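Local coordinates for protein 1-pyrroline-5-carboxylate dehydrogenase (PDB 1UZB) that probably catalyses the NAD-dependent oxidation of glutamate semialdehyde, formed from 1-pyrroline-5-carboxylate, to glutamate in proline breakdown, as a member of the aldehyde dehydrogenase family, at residues A[374-379]-A[402-407]; A[380-385]-A[409-414]; A[327-332]-A[432-437]. All blocks are in the same frame, centred on the assembly; numbering follows the deposited sequence.

Contact 1 (A[374-379]-A[402-407])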
ATOM      1  N   SER A 374      18.493 -44.302 -31.975  1.00  7.83           N
ATOM      2  CA  SER A 374      19.758 -43.924 -32.597  1.00  8.73           C
ATOM      3  C   SER A 374      20.699 -43.375 -31.529  1.00  7.39           C
ATOM      4  O   SER A 374      21.894 -43.687 -31.510  1.00  8.98           O
ATOM      5  CB  SER A 374      19.534 -42.868 -33.681  1.00 10.49           C
ATOM      6  OG  SER A 374      20.766 -42.517 -34.289  1.00 13.35           O
ATOM      7  N   TYR A 375      20.158 -42.548 -30.640  1.00  7.29           N
ATOM      8  CA  TYR A 375      20.959 -41.981 -29.565  1.00  7.97           C
ATOM      9  C   TYR A 375      21.433 -43.074 -28.614  1.00  7.30           C
ATOM     10  O   TYR A 375      22.512 -42.970 -28.030  1.00  7.25           O
ATOM     11  CB  TYR A 375      20.165 -40.916 -28.803  1.00  8.40           C
ATOM     12  CG  TYR A 375      20.375 -39.520 -29.342  1.00  7.67           C
ATOM     13  CD1 TYR A 375      21.639 -38.931 -29.321  1.00  7.03           C
ATOM     14  CD2 TYR A 375      19.317 -38.786 -29.875  1.00  7.49           C
ATOM     15  CE1 TYR A 375      21.847 -37.645 -29.815  1.00  7.32           C
ATOM     16  CE2 TYR A 375      19.513 -37.496 -30.376  1.00  8.76           C
ATOM     17  CZ  TYR A 375      20.779 -36.932 -30.339  1.00  6.95           C
ATOM     18  OH  TYR A 375      20.979 -35.652 -30.804  1.00  8.60           O
ATOM     19  N   ILE A 376      20.635 -44.126 -28.459  1.00  7.59           N
ATOM     20  CA  ILE A 376      21.028 -45.225 -27.592  1.00  8.72           C
ATOM     21  C   ILE A 376      22.243 -45.935 -28.199  1.00  8.79           C
ATOM     22  O   ILE A 376      23.166 -46.325 -27.482  1.00  9.19           O
ATOM     23  CB  ILE A 376      19.848 -46.211 -27.378  1.00  8.53           C
ATOM     24  CG1 ILE A 376      18.815 -45.561 -26.445  1.00 10.40           C
ATOM     25  CG2 ILE A 376      20.347 -47.530 -26.800  1.00  9.49           C
ATOM     26  CD1 ILE A 376      17.515 -46.335 -26.299  1.00 10.55           C
ATOM     27  N   GLU A 377      22.253 -46.087 -29.521  1.00  9.13           N
ATOM     28  CA  GLU A 377      23.383 -46.730 -30.191  1.00  9.84           C
ATOM     29  C   GLU A 377      24.637 -45.871 -30.039  1.00  9.50           C
ATOM     30  O   GLU A 377      25.741 -46.388 -29.856  1.00 11.91           O
ATOM     31  CB  GLU A 377      23.067 -46.957 -31.672  1.00 11.07           C
ATOM     32  CG  GLU A 377      22.057 -48.065 -31.896  1.00 14.27           C
ATOM     33  CD  GLU A 377      22.456 -49.344 -31.189  1.00 14.18           C
ATOM     34  OE1 GLU A 377      23.531 -49.891 -31.514  1.00 16.26           O
ATOM     35  OE2 GLU A 377      21.703 -49.798 -30.305  1.00 16.13           O
ATOM     36  N   ILE A 378      24.461 -44.558 -30.113  1.00  9.39           N
ATOM     37  CA  ILE A 378      25.573 -43.633 -29.951  1.00  9.94           C
ATOM     38  C   ILE A 378      26.097 -43.732 -28.520  1.00  9.95           C
ATOM     39  O   ILE A 378      27.304 -43.801 -28.290  1.00 10.33           O
ATOM     40  CB  ILE A 378      25.128 -42.177 -30.231  1.00  9.88           C
ATOM     41  CG1 ILE A 378      24.799 -42.018 -31.719  1.00 11.34           C
ATOM     42  CG2 ILE A 378      26.216 -41.200 -29.794  1.00 10.58           C
ATOM     43  CD1 ILE A 378      24.107 -40.716 -32.062  1.00 13.59           C
ATOM     44  N   GLY A 379      25.173 -43.750 -27.563  1.00  8.73           N
ATOM     45  CA  GLY A 379      25.548 -43.835 -26.163  1.00  8.92           C
ATOM     46  C   GLY A 379      26.339 -45.082 -25.807  1.00  8.77           C
ATOM     47  O   GLY A 379      27.189 -45.046 -24.920  1.00  7.80           O
ATOM     48  N   THR A 402      16.028 -46.344 -19.907  1.00  6.82           N
ATOM     49  CA  THR A 402      17.433 -46.584 -20.173  1.00  7.53           C
ATOM     50  C   THR A 402      18.380 -45.761 -19.317  1.00  7.10           C
ATOM     51  O   THR A 402      18.123 -44.589 -19.032  1.00  7.04           O
ATOM     52  CB  THR A 402      17.711 -46.311 -21.659  1.00  7.43           C
ATOM     53  OG1 THR A 402      16.858 -47.147 -22.451  1.00  8.49           O
ATOM     54  CG2 THR A 402      19.166 -46.589 -22.006  1.00  8.48           C
ATOM     55  N   VAL A 403      19.486 -46.383 -18.918  1.00  6.86           N
ATOM     56  CA  VAL A 403      20.491 -45.714 -18.107  1.00  7.55           C
ATOM     57  C   VAL A 403      21.904 -46.017 -18.584  1.00  6.80           C
ATOM     58  O   VAL A 403      22.267 -47.179 -18.805  1.00  6.51           O
ATOM     59  CB  VAL A 403      20.414 -46.136 -16.619  1.00  6.12           C
ATOM     60  CG1 VAL A 403      21.478 -45.396 -15.810  1.00  7.69           C
ATOM     61  CG2 VAL A 403      19.034 -45.843 -16.060  1.00  8.34           C
ATOM     62  N   PHE A 404      22.689 -44.961 -18.769  1.00  6.37           N
ATOM     63  CA  PHE A 404      24.093 -45.089 -19.143  1.00  5.97           C
ATOM     64  C   PHE A 404      24.856 -44.489 -17.973  1.00  7.44           C
ATOM     65  O   PHE A 404      24.425 -43.483 -17.403  1.00  7.33           O
ATOM     66  CB  PHE A 404      24.442 -44.274 -20.391  1.00  6.44           C
ATOM     67  CG  PHE A 404      23.933 -44.857 -21.679  1.00  7.30           C
ATOM     68  CD1 PHE A 404      22.731 -44.428 -22.228  1.00  9.09           C
ATOM     69  CD2 PHE A 404      24.676 -45.820 -22.360  1.00  7.03           C
ATOM     70  CE1 PHE A 404      22.271 -44.943 -23.440  1.00  7.87           C
ATOM     71  CE2 PHE A 404      24.225 -46.344 -23.573  1.00  8.78           C
ATOM     72  CZ  PHE A 404      23.022 -45.905 -24.114  1.00  8.84           C
ATOM     73  N   THR A 405      25.975 -45.095 -17.594  1.00  6.68           N
ATOM     74  CA  THR A 405      26.758 -44.532 -16.506  1.00  7.70           C
ATOM     75  C   THR A 405      28.209 -44.306 -16.930  1.00  7.69           C
ATOM     76  O   THR A 405      28.611 -44.703 -18.028  1.00  7.79           O
ATOM     77  CB  THR A 405      26.681 -45.404 -15.232  1.00  8.78           C
ATOM     78  OG1 THR A 405      27.205 -44.659 -14.128  1.00  9.09           O
ATOM     79  CG2 THR A 405      27.461 -46.699 -15.399  1.00 10.06           C
ATOM     80  N   GLU A 406      28.981 -43.660 -16.059  1.00  7.34           N
ATOM     81  CA  GLU A 406      30.378 -43.317 -16.342  1.00  8.28           C
ATOM     82  C   GLU A 406      30.428 -42.562 -17.674  1.00  8.51           C
ATOM     83  O   GLU A 406      31.353 -42.722 -18.472  1.00  9.92           O
ATOM     84  CB  GLU A 406      31.257 -44.575 -16.412  1.00 10.69           C
ATOM     85  CG  GLU A 406      31.388 -45.362 -15.097  1.00 11.76           C
ATOM     86  CD  GLU A 406      32.174 -44.637 -14.007  1.00 14.71           C
ATOM     87  OE1 GLU A 406      32.881 -43.653 -14.310  1.00 15.28           O
ATOM     88  OE2 GLU A 406      32.095 -45.068 -12.835  1.00 16.70           O
ATOM     89  N   VAL A 407      29.426 -41.721 -17.899  1.00  7.33           N
ATOM     90  CA  VAL A 407      29.342 -40.950 -19.130  1.00  7.39           C
ATOM     91  C   VAL A 407      30.231 -39.709 -19.101  1.00  7.83           C
ATOM     92  O   VAL A 407      30.195 -38.932 -18.146  1.00  8.28           O
ATOM     93  CB  VAL A 407      27.891 -40.495 -19.400  1.00  7.02           C
ATOM     94  CG1 VAL A 407      27.822 -39.739 -20.715  1.00  8.12           C
ATOM     95  CG2 VAL A 407      26.961 -41.697 -19.426  1.00  8.29           C
TER
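F404 reaches the helix with CG anti to its own carbonyl carbon (chi1 -74°) and the ring turned nearly square to the CA-CB-CG plane (chi2 96°), while I376 holds CG2 anti to its backbone N and carries CD1 on an extended chain toward T402. The setting is an alpha/beta layer: the last turns of helix 366-379 lie over strand 402-405 of a seven-stranded mixed sheet, the two short axes 10.2 Å apart and inclined by 24°. What the ring meets on the helix is mostly main chain. G379 CA stands over one face in a CH-pi contact, 4.2 Å from the centroid of the F404 ring, and G379 C comes within 3.3 Å of F404 CE2. The fit relies on the missing side chain, since a CB modelled on G379 would fall 2.7 Å from F404 CZ, a clash. I376 borders the same end of the ring, its O approaching obliquely and its CG2 lying 4.1 Å from F404 CZ. V422 of the adjoining strand and I413 of a loop also pack on F404. A serine in place of F404 would probably leave G379 CA without its aromatic partner and open a gap beneath the helix end. At the start of the strand, T402 OG1, which is hydrogen-bonded to A400 O and G389 N, rests 4.0 Å from I376 CD1.

Contact 2 (A[380-385]-A[409-414])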
ATOM      1  N   LYS A 380      26.060 -46.187 -26.491  1.00  9.57           N
ATOM      2  CA  LYS A 380      26.764 -47.438 -26.222  1.00 11.29           C
ATOM      3  C   LYS A 380      28.265 -47.327 -26.466  1.00 11.70           C
ATOM      4  O   LYS A 380      29.049 -48.089 -25.901  1.00 14.08           O
ATOM      5  CB  LYS A 380      26.188 -48.570 -27.077  1.00 11.39           C
ATOM      6  CG  LYS A 380      24.810 -49.038 -26.635  1.00 13.52           C
ATOM      7  CD  LYS A 380      24.282 -50.116 -27.566  1.00 15.22           C
ATOM      8  CE  LYS A 380      22.934 -50.648 -27.109  1.00 17.81           C
ATOM      9  NZ  LYS A 380      22.411 -51.657 -28.069  1.00 19.44           N
ATOM     10  N   ASN A 381      28.664 -46.373 -27.301  1.00 10.87           N
ATOM     11  CA  ASN A 381      30.074 -46.173 -27.608  1.00 10.99           C
ATOM     12  C   ASN A 381      30.649 -44.970 -26.869  1.00 11.49           C
ATOM     13  O   ASN A 381      31.790 -44.571 -27.110  1.00 11.72           O
ATOM     14  CB  ASN A 381      30.254 -45.996 -29.118  1.00 12.43           C
ATOM     15  CG  ASN A 381      29.925 -47.258 -29.896  1.00 13.86           C
ATOM     16  OD1 ASN A 381      29.386 -47.197 -30.999  1.00 18.07           O
ATOM     17  ND2 ASN A 381      30.257 -48.409 -29.324  1.00 15.92           N
ATOM     18  N   GLU A 382      29.860 -44.392 -25.966  1.00  9.94           N
ATOM     19  CA  GLU A 382      30.309 -43.237 -25.191  1.00 10.93           C
ATOM     20  C   GLU A 382      30.340 -43.546 -23.697  1.00 10.60           C
ATOM     21  O   GLU A 382      31.276 -43.165 -22.994  1.00 12.11           O
ATOM     22  CB  GLU A 382      29.400 -42.031 -25.450  1.00  9.57           C
ATOM     23  CG  GLU A 382      29.391 -41.555 -26.893  1.00 11.11           C
ATOM     24  CD  GLU A 382      28.674 -40.233 -27.065  1.00 10.39           C
ATOM     25  OE1 GLU A 382      27.562 -40.080 -26.511  1.00 10.96           O
ATOM     26  OE2 GLU A 382      29.218 -39.345 -27.755  1.00 12.34           O
ATOM     27  N   GLY A 383      29.312 -44.235 -23.213  1.00 10.48           N
ATOM     28  CA  GLY A 383      29.253 -44.584 -21.806  1.00 10.88           C
ATOM     29  C   GLY A 383      28.984 -46.064 -21.617  1.00 10.89           C
ATOM     30  O   GLY A 383      29.128 -46.845 -22.556  1.00 13.83           O
ATOM     31  N   GLN A 384      28.592 -46.453 -20.407  1.00  9.13           N
ATOM     32  CA  GLN A 384      28.305 -47.854 -20.113  1.00 10.23           C
ATOM     33  C   GLN A 384      26.811 -48.077 -19.907  1.00  9.79           C
ATOM     34  O   GLN A 384      26.220 -47.540 -18.969  1.00  8.88           O
ATOM     35  CB  GLN A 384      29.053 -48.302 -18.854  1.00 12.22           C
ATOM     36  CG  GLN A 384      28.845 -49.774 -18.514  1.00 14.43           C
ATOM     37  CD  GLN A 384      29.254 -50.126 -17.097  1.00 17.45           C
ATOM     38  OE1 GLN A 384      29.254 -51.295 -16.711  1.00 20.20           O
ATOM     39  NE2 GLN A 384      29.593 -49.113 -16.309  1.00 19.23           N
ATOM     40  N   LEU A 385      26.200 -48.869 -20.781  1.00  8.93           N
ATOM     41  CA  LEU A 385      24.778 -49.166 -20.667  1.00 10.02           C
ATOM     42  C   LEU A 385      24.575 -50.092 -19.473  1.00 10.73           C
ATOM     43  O   LEU A 385      25.166 -51.171 -19.415  1.00 10.87           O
ATOM     44  CB  LEU A 385      24.275 -49.852 -21.942  1.00  9.64           C
ATOM     45  CG  LEU A 385      22.788 -50.214 -21.978  1.00  9.28           C
ATOM     46  CD1 LEU A 385      21.949 -48.943 -21.946  1.00 10.16           C
ATOM     47  CD2 LEU A 385      22.492 -51.021 -23.236  1.00 11.85           C
ATOM     48  N   PRO A 409      31.367 -36.028 -19.557  1.00  7.73           N
ATOM     49  CA  PRO A 409      30.571 -34.797 -19.622  1.00  8.56           C
ATOM     50  C   PRO A 409      30.348 -34.230 -21.023  1.00  8.87           C
ATOM     51  O   PRO A 409      29.308 -33.635 -21.292  1.00  9.04           O
ATOM     52  CB  PRO A 409      31.351 -33.836 -18.730  1.00 10.64           C
ATOM     53  CG  PRO A 409      31.951 -34.744 -17.703  1.00 11.33           C
ATOM     54  CD  PRO A 409      32.433 -35.909 -18.546  1.00  8.56           C
ATOM     55  N   LYS A 410      31.318 -34.412 -21.915  1.00  9.25           N
ATOM     56  CA  LYS A 410      31.197 -33.882 -23.268  1.00 10.88           C
ATOM     57  C   LYS A 410      30.715 -34.881 -24.318  1.00  9.92           C
ATOM     58  O   LYS A 410      30.727 -34.588 -25.514  1.00 10.18           O
ATOM     59  CB  LYS A 410      32.527 -33.255 -23.697  1.00 13.64           C
ATOM     60  CG  LYS A 410      32.925 -32.054 -22.842  1.00 17.41           C
ATOM     61  CD  LYS A 410      34.201 -31.398 -23.342  1.00 20.64           C
ATOM     62  CE  LYS A 410      34.606 -30.232 -22.450  1.00 22.92           C
ATOM     63  NZ  LYS A 410      33.569 -29.162 -22.408  1.00 24.17           N
ATOM     64  N   ALA A 411      30.286 -36.058 -23.875  1.00  7.98           N
ATOM     65  CA  ALA A 411      29.772 -37.071 -24.794  1.00  8.66           C
ATOM     66  C   ALA A 411      28.486 -36.541 -25.419  1.00  7.85           C
ATOM     67  O   ALA A 411      27.791 -35.724 -24.814  1.00  8.57           O
ATOM     68  CB  ALA A 411      29.487 -38.358 -24.048  1.00  9.17           C
ATOM     69  N   ARG A 412      28.159 -36.999 -26.621  1.00  7.37           N
ATOM     70  CA  ARG A 412      26.943 -36.534 -27.269  1.00  6.65           C
ATOM     71  C   ARG A 412      25.701 -36.785 -26.410  1.00  6.56           C
ATOM     72  O   ARG A 412      24.817 -35.930 -26.338  1.00  6.69           O
ATOM     73  CB  ARG A 412      26.778 -37.199 -28.637  1.00  6.61           C
ATOM     74  CG  ARG A 412      27.881 -36.848 -29.622  1.00  8.35           C
ATOM     75  CD  ARG A 412      27.558 -37.379 -31.004  1.00  7.85           C
ATOM     76  NE  ARG A 412      26.332 -36.787 -31.532  1.00  9.09           N
ATOM     77  CZ  ARG A 412      25.692 -37.223 -32.614  1.00  9.30           C
ATOM     78  NH1 ARG A 412      24.581 -36.623 -33.017  1.00 10.62           N
ATOM     79  NH2 ARG A 412      26.162 -38.264 -33.291  1.00 11.62           N
ATOM     80  N   ILE A 413      25.626 -37.943 -25.752  1.00  6.71           N
ATOM     81  CA  ILE A 413      24.456 -38.226 -24.926  1.00  7.77           C
ATOM     82  C   ILE A 413      24.416 -37.390 -23.648  1.00  7.48           C
ATOM     83  O   ILE A 413      23.426 -37.419 -22.919  1.00  7.70           O
ATOM     84  CB  ILE A 413      24.338 -39.726 -24.549  1.00  6.55           C
ATOM     85  CG1 ILE A 413      25.572 -40.197 -23.781  1.00  7.63           C
ATOM     86  CG2 ILE A 413      24.111 -40.552 -25.807  1.00  7.41           C
ATOM     87  CD1 ILE A 413      25.375 -41.538 -23.096  1.00  9.64           C
ATOM     88  N   ALA A 414      25.484 -36.646 -23.377  1.00  7.10           N
ATOM     89  CA  ALA A 414      25.529 -35.788 -22.194  1.00  7.09           C
ATOM     90  C   ALA A 414      25.400 -34.316 -22.591  1.00  6.37           C
ATOM     91  O   ALA A 414      25.415 -33.428 -21.737  1.00  8.01           O
ATOM     92  CB  ALA A 414      26.833 -36.003 -21.431  1.00  7.18           C
TER
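E382 and the two successive residues R412 and I413 form the tight part of this contact, in which a single carboxylate takes up two main-chain N-H groups. I413 N donates to E382 OE1 at 3.0 Å in a fairly straight bond (162°) on the syn lone pair of OE1. R412 N gives the shorter bond, 2.8 Å to E382 OE2, also from the syn side but 27° out of the carboxylate plane. The E382 chain, extended beyond CG, spans to the turn, and one bond on each oxygen restrains the carboxylate from turning. The donors belong to a type I beta turn, A411 to A414, closed by A414 N on A411 O at 2.9 Å, in the loop connecting strands 402-405 and 422-428; both central N-H groups are thus tied to E382, just ahead of strand 384-387. Carbon closes in around the oxygens: A411 CB is 3.6 Å and I413 CG1 3.4 Å from E382 OE1. The outer side is looser. R412 brushes E382 OE2 with its CB and CG, yet its guanidinium, set at 90° to the carboxylate plane, leads away to a salt bridge with E416, and its NE remains 5.4 Å from E382 OE2.

Contact 3 (A[327-332]-A[432-437])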
ATOM      1  N   ARG A 327      20.357 -35.904 -17.246  1.00  4.62           N
ATOM      2  CA  ARG A 327      21.691 -36.050 -16.684  1.00  4.12           C
ATOM      3  C   ARG A 327      21.575 -36.196 -15.173  1.00  4.57           C
ATOM      4  O   ARG A 327      20.801 -35.481 -14.531  1.00  5.09           O
ATOM      5  CB  ARG A 327      22.572 -34.834 -17.003  1.00  5.65           C
ATOM      6  CG  ARG A 327      22.853 -34.612 -18.482  1.00  5.97           C
ATOM      7  CD  ARG A 327      23.845 -33.469 -18.674  1.00  5.95           C
ATOM      8  NE  ARG A 327      23.307 -32.205 -18.178  1.00  5.44           N
ATOM      9  CZ  ARG A 327      24.050 -31.187 -17.756  1.00  5.42           C
ATOM     10  NH1 ARG A 327      23.460 -30.079 -17.324  1.00  5.53           N
ATOM     11  NH2 ARG A 327      25.376 -31.276 -17.750  1.00  6.61           N
ATOM     12  N   LEU A 328      22.322 -37.144 -14.616  1.00  4.80           N
ATOM     13  CA  LEU A 328      22.356 -37.366 -13.173  1.00  4.93           C
ATOM     14  C   LEU A 328      23.825 -37.220 -12.802  1.00  5.07           C
ATOM     15  O   LEU A 328      24.652 -38.046 -13.184  1.00  5.76           O
ATOM     16  CB  LEU A 328      21.851 -38.767 -12.815  1.00  5.79           C
ATOM     17  CG  LEU A 328      21.932 -39.109 -11.324  1.00  4.54           C
ATOM     18  CD1 LEU A 328      21.113 -38.113 -10.507  1.00  6.20           C
ATOM     19  CD2 LEU A 328      21.428 -40.520 -11.101  1.00  5.56           C
ATOM     20  N   ILE A 329      24.148 -36.142 -12.093  1.00  4.64           N
ATOM     21  CA  ILE A 329      25.522 -35.852 -11.692  1.00  5.46           C
ATOM     22  C   ILE A 329      25.695 -36.230 -10.232  1.00  6.32           C
ATOM     23  O   ILE A 329      25.105 -35.617  -9.344  1.00  5.49           O
ATOM     24  CB  ILE A 329      25.834 -34.354 -11.898  1.00  4.31           C
ATOM     25  CG1 ILE A 329      25.601 -33.976 -13.364  1.00  5.71           C
ATOM     26  CG2 ILE A 329      27.274 -34.055 -11.508  1.00  6.51           C
ATOM     27  CD1 ILE A 329      25.625 -32.484 -13.623  1.00  6.44           C
ATOM     28  N   LEU A 330      26.510 -37.250  -9.987  1.00  5.51           N
ATOM     29  CA  LEU A 330      26.731 -37.741  -8.636  1.00  6.35           C
ATOM     30  C   LEU A 330      28.150 -37.520  -8.140  1.00  7.13           C
ATOM     31  O   LEU A 330      29.109 -37.866  -8.830  1.00  7.02           O
ATOM     32  CB  LEU A 330      26.420 -39.239  -8.579  1.00  6.53           C
ATOM     33  CG  LEU A 330      25.042 -39.654  -9.107  1.00  5.41           C
ATOM     34  CD1 LEU A 330      24.911 -41.173  -9.147  1.00  5.42           C
ATOM     35  CD2 LEU A 330      23.965 -39.045  -8.223  1.00  6.12           C
ATOM     36  N   THR A 331      28.285 -36.944  -6.948  1.00  7.52           N
ATOM     37  CA  THR A 331      29.605 -36.737  -6.370  1.00  8.51           C
ATOM     38  C   THR A 331      30.092 -38.130  -5.980  1.00  8.43           C
ATOM     39  O   THR A 331      29.294 -39.058  -5.850  1.00  8.34           O
ATOM     40  CB  THR A 331      29.550 -35.816  -5.129  1.00  7.62           C
ATOM     41  OG1 THR A 331      28.753 -36.427  -4.107  1.00  9.09           O
ATOM     42  CG2 THR A 331      28.950 -34.469  -5.499  1.00  8.20           C
ATOM     43  N   GLN A 332      31.397 -38.283  -5.797  1.00  8.91           N
ATOM     44  CA  GLN A 332      31.959 -39.591  -5.478  1.00  9.99           C
ATOM     45  C   GLN A 332      31.244 -40.342  -4.359  1.00 10.16           C
ATOM     46  O   GLN A 332      30.935 -41.525  -4.501  1.00 10.05           O
ATOM     47  CB  GLN A 332      33.448 -39.452  -5.153  1.00 11.00           C
ATOM     48  CG  GLN A 332      34.184 -40.785  -5.012  1.00 12.13           C
ATOM     49  CD  GLN A 332      34.041 -41.667  -6.241  1.00 12.64           C
ATOM     50  OE1 GLN A 332      34.214 -41.211  -7.371  1.00 13.73           O
ATOM     51  NE2 GLN A 332      33.727 -42.940  -6.024  1.00 16.01           N
ATOM     52  N   ALA A 432      31.750 -28.787  -6.333  1.00  9.24           N
ATOM     53  CA  ALA A 432      32.231 -27.757  -7.247  1.00  9.26           C
ATOM     54  C   ALA A 432      32.301 -28.334  -8.657  1.00  7.82           C
ATOM     55  O   ALA A 432      31.881 -27.697  -9.623  1.00 10.23           O
ATOM     56  CB  ALA A 432      33.607 -27.261  -6.812  1.00  9.71           C
ATOM     57  N   GLU A 433      32.832 -29.546  -8.772  1.00  8.71           N
ATOM     58  CA  GLU A 433      32.935 -30.193 -10.071  1.00  9.02           C
ATOM     59  C   GLU A 433      31.533 -30.492 -10.601  1.00  7.78           C
ATOM     60  O   GLU A 433      31.288 -30.412 -11.803  1.00  7.00           O
ATOM     61  CB  GLU A 433      33.749 -31.484  -9.957  1.00 10.32           C
ATOM     62  CG  GLU A 433      34.034 -32.157 -11.283  1.00 15.68           C
ATOM     63  CD  GLU A 433      35.023 -33.297 -11.146  1.00 17.23           C
ATOM     64  OE1 GLU A 433      36.186 -33.031 -10.775  1.00 23.51           O
ATOM     65  OE2 GLU A 433      34.638 -34.453 -11.405  1.00 22.35           O
ATOM     66  N   ALA A 434      30.612 -30.829  -9.701  1.00  6.98           N
ATOM     67  CA  ALA A 434      29.238 -31.115 -10.107  1.00  6.27           C
ATOM     68  C   ALA A 434      28.615 -29.886 -10.770  1.00  5.91           C
ATOM     69  O   ALA A 434      27.970 -29.994 -11.810  1.00  6.77           O
ATOM     70  CB  ALA A 434      28.408 -31.542  -8.902  1.00  7.00           C
ATOM     71  N   LEU A 435      28.810 -28.716 -10.166  1.00  5.82           N
ATOM     72  CA  LEU A 435      28.264 -27.486 -10.729  1.00  6.68           C
ATOM     73  C   LEU A 435      28.915 -27.165 -12.070  1.00  6.89           C
ATOM     74  O   LEU A 435      28.246 -26.702 -12.996  1.00  8.02           O
ATOM     75  CB  LEU A 435      28.465 -26.317  -9.758  1.00  9.13           C
ATOM     76  CG  LEU A 435      27.560 -26.314  -8.523  1.00  7.21           C
ATOM     77  CD1 LEU A 435      28.021 -25.229  -7.561  1.00 10.54           C
ATOM     78  CD2 LEU A 435      26.112 -26.089  -8.941  1.00  9.01           C
ATOM     79  N   GLU A 436      30.219 -27.408 -12.176  1.00  7.01           N
ATOM     80  CA  GLU A 436      30.930 -27.152 -13.423  1.00  8.17           C
ATOM     81  C   GLU A 436      30.338 -27.998 -14.546  1.00  6.55           C
ATOM     82  O   GLU A 436      30.051 -27.491 -15.634  1.00  6.60           O
ATOM     83  CB  GLU A 436      32.420 -27.469 -13.259  1.00 11.30           C
ATOM     84  CG  GLU A 436      33.179 -26.453 -12.422  1.00 18.47           C
ATOM     85  CD  GLU A 436      34.614 -26.867 -12.155  1.00 21.33           C
ATOM     86  OE1 GLU A 436      35.370 -26.048 -11.591  1.00 24.58           O
ATOM     87  OE2 GLU A 436      34.983 -28.011 -12.501  1.00 23.98           O
ATOM     88  N   VAL A 437      30.150 -29.286 -14.276  1.00  5.44           N
ATOM     89  CA  VAL A 437      29.583 -30.196 -15.264  1.00  5.76           C
ATOM     90  C   VAL A 437      28.135 -29.815 -15.568  1.00  5.21           C
ATOM     91  O   VAL A 437      27.705 -29.842 -16.720  1.00  6.11           O
ATOM     92  CB  VAL A 437      29.650 -31.661 -14.766  1.00  6.43           C
ATOM     93  CG1 VAL A 437      28.855 -32.576 -15.685  1.00  7.58           C
ATOM     94  CG2 VAL A 437      31.100 -32.117 -14.709  1.00  8.00           C
TER
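R327 NH2 donates a hydrogen bond of 2.9 Å to V437 O, near the C-terminal end of helix 431-439. The oxygen lies at the guanidinium's edge, close to its plane, whereas from the acceptor's side the donor sits above the carbonyl plane, with a C=O...N angle of 128°. The arginine chain bends at chi3 (-63°), which turns its end toward the last turn of the helix. NH1 binds the next carbonyl, A438 O, so the buried guanidinium straddles two successive oxygens; its positive charge there probably complements the partial negative charge of the helix's C-terminal end. NE makes a weak bond to K292 O. In the fold, helix 431-439 is the connection of a beta-alpha-beta crossover from strand 422-428 to strand 446-450, passing over the two strands that lie between them in the sheet, 325-331 and 293-297. It runs nearly antiparallel to strand 327-331, at 162°, with the axes 8.5 Å apart. Beside these arginine bonds the packing is aliphatic, and I329 supplies both of its branches. CG2 meets A434 CB at 3.8 Å, where the small alanine lets the helix settle close to the strand. CD1 slides alongside V437 CG1, also at 3.8 Å, and reaches back over one face of the R327 guanidinium, 4.3 Å above its plane and offset toward the rim.

In the fold
All three contacts reach the same seven-stranded sheet, but with different burial and chemistry. Contacts 1 and 3 are buried helix-on-strand layers: contact 1 relies on an aromatic ring against helix backbone, contact 3 on aliphatic packing beside an arginine-to-carbonyl bond. Contact 2, partly buried, joins loop to loop through a carboxylate and main-chain N-H groups. It adjoins contact 1 directly, T405 N lying 2.8 Å from Q384 O in a probable hydrogen bond between neighbouring strands at one edge of the sheet. Contact 3 sits on strand 325-331, in the middle of the sheet; it meets contact 2 where A414 O packs on R327 CD, yet does not touch contact 1.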